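Local coordinates for serine protease inhibitor 2 (Anopheles gambiae, PDB 3PZF), which inhibits the serine proteases CLIPB4, CLIPB9 and CLIPB10, so restraining phenoloxidase activation and melanization in mosquito hemolymph, at residues 258-261 / 262-266. Numbering follows the deposited sequence.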
loop_
_atom_site.group_PDB
_atom_site.type_symbol
_atom_site.label_atom_id
_atom_site.label_comp_id
_atom_site.label_asym_id
_atom_site.label_seq_id
_atom_site.Cartn_x
_atom_site.Cartn_y
_atom_site.Cartn_z
ATOM N N ASN A 258 16.550 7.700 -4.368
ATOM C CA ASN A 258 16.763 6.782 -5.481
ATOM C C ASN A 258 17.957 5.846 -5.228
ATOM O O ASN A 258 17.878 4.645 -5.487
ATOM C CB ASN A 258 16.919 7.560 -6.803
ATOM C CG ASN A 258 15.569 7.811 -7.511
ATOM O OD1 ASN A 258 15.381 8.842 -8.163
ATOM N ND2 ASN A 258 14.633 6.867 -7.381
ATOM N N GLN A 259 19.054 6.378 -4.693
ATOM C CA GLN A 259 20.211 5.538 -4.392
ATOM C C GLN A 259 19.880 4.507 -3.312
ATOM O O GLN A 259 20.255 3.351 -3.430
ATOM C CB GLN A 259 21.423 6.406 -3.973
ATOM C CG GLN A 259 21.872 7.367 -5.109
ATOM C CD GLN A 259 22.976 8.344 -4.704
ATOM O OE1 GLN A 259 22.979 8.866 -3.594
ATOM N NE2 GLN A 259 23.912 8.591 -5.613
ATOM N N VAL A 260 19.183 4.926 -2.259
ATOM C CA VAL A 260 18.804 4.007 -1.200
ATOM C C VAL A 260 17.841 2.935 -1.769
ATOM O O VAL A 260 17.969 1.739 -1.493
ATOM C CB VAL A 260 18.184 4.775 -0.009
ATOM C CG1 VAL A 260 17.611 3.801 1.022
ATOM C CG2 VAL A 260 19.229 5.722 0.631
ATOM N N LEU A 261 16.900 3.355 -2.609
ATOM C CA LEU A 261 15.995 2.392 -3.251
ATOM C C LEU A 261 16.724 1.260 -3.990
ATOM O O LEU A 261 16.393 0.088 -3.829
ATOM C CB LEU A 261 15.047 3.106 -4.211
ATOM C CG LEU A 261 13.879 3.802 -3.513
ATOM C CD1 LEU A 261 13.074 4.569 -4.533
ATOM C CD2 LEU A 261 12.973 2.799 -2.781
ATOM N N ASP A 262 17.728 1.606 -4.789
ATOM C CA ASP A 262 18.483 0.609 -5.545
ATOM C C ASP A 262 19.168 -0.415 -4.648
ATOM O O ASP A 262 19.491 -1.520 -5.084
ATOM C CB ASP A 262 19.536 1.295 -6.419
ATOM C CG ASP A 262 18.921 2.105 -7.550
ATOM O OD1 ASP A 262 17.818 1.741 -8.009
ATOM O OD2 ASP A 262 19.540 3.105 -7.978
ATOM N N ARG A 263 19.394 -0.039 -3.396
ATOM C CA ARG A 263 20.073 -0.901 -2.431
ATOM C C ARG A 263 19.092 -1.820 -1.741
ATOM O O ARG A 263 19.489 -2.817 -1.142
ATOM C CB ARG A 263 20.784 -0.062 -1.351
ATOM C CG ARG A 263 22.043 0.665 -1.832
ATOM C CD ARG A 263 23.144 -0.324 -2.178
ATOM N NE ARG A 263 23.537 -1.130 -1.022
ATOM C CZ ARG A 263 24.258 -2.245 -1.092
ATOM N NH1 ARG A 263 24.667 -2.703 -2.271
ATOM N NH2 ARG A 263 24.564 -2.908 0.019
ATOM N N ILE A 264 17.811 -1.469 -1.803
ATOM C CA ILE A 264 16.791 -2.230 -1.096
ATOM C C ILE A 264 16.269 -3.392 -1.912
ATOM O O ILE A 264 15.877 -3.225 -3.061
ATOM C CB ILE A 264 15.599 -1.342 -0.726
ATOM C CG1 ILE A 264 16.021 -0.334 0.356
ATOM C CG2 ILE A 264 14.437 -2.191 -0.232
ATOM C CD1 ILE A 264 14.938 0.683 0.641
ATOM N N ASN A 265 16.280 -4.574 -1.297
ATOM C CA ASN A 265 15.652 -5.765 -1.857
ATOM C C ASN A 265 15.236 -6.592 -0.656
ATOM O O ASN A 265 15.463 -6.174 0.471
ATOM C CB ASN A 265 16.610 -6.513 -2.783
ATOM C CG ASN A 265 17.948 -6.807 -2.117
ATOM O OD1 ASN A 265 18.009 -7.586 -1.178
ATOM N ND2 ASN A 265 19.017 -6.185 -2.605
ATOM N N SER A 266 14.598 -7.736 -0.855
ATOM C CA SER A 266 14.070 -8.455 0.300
ATOM C C SER A 266 15.145 -8.767 1.345
ATOM O O SER A 266 14.893 -8.637 2.539
ATOM C CB SER A 266 13.389 -9.754 -0.128
ATOM O OG SER A 266 12.207 -9.422 -0.846
#
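The carboxylate of Asp262 turns one face to the backbone oxygen of Asn258, which sits almost directly above its central carbon (Asp262 CG to Asn258 O, 3.4 Å); Asp262 OD2 is also 3.4 Å from Asn258 O. Both are acceptors, so no hydrogen bond joins them; the proximity probably follows from the backbone bond of Asp262 N to Asn258 O, 3.1 Å long. That bond is fairly straight (N-H...O 160°) and the donor is only modestly tilted from the carbonyl plane, as expected of an alpha-helical i to i+4 link. The Gln259 amide leads away, its OE1 accepting from Thr256 N.

One residue later the pattern shifts. Arg263 N bonds to Val260 O at 3.0 Å, and its i+4 contact with Gln259 O is weak. Ile264 N likewise reaches Leu261 O at 2.9 Å, with only a weak bond to Val260 O. The i+3 bonds are thus shorter and straighter than their i+4 rivals, a 3-10-like pattern. In both, the donor stands about 60° above the carbonyl plane, off the lone-pair directions.

On the inner side, Ile264 has CG1 beside its backbone N (chi1 -69°), which sets CG1 against Val260 O (3.4 Å) and brings CD1 to 4.1 Å from Val260 CG1. Arg263, bent at chi2 and chi3, leads away to a salt bridge with Asp229.

Asn265 then N-caps the next helix, 266-274. Within the serpin fold, Val260 and Ile264 pack on Ile249 of strand 244-251, while Leu261 meets Phe34 and Ile264 meets Leu27 of helix 24-35, whose Lys31 bonds to Ile264 O.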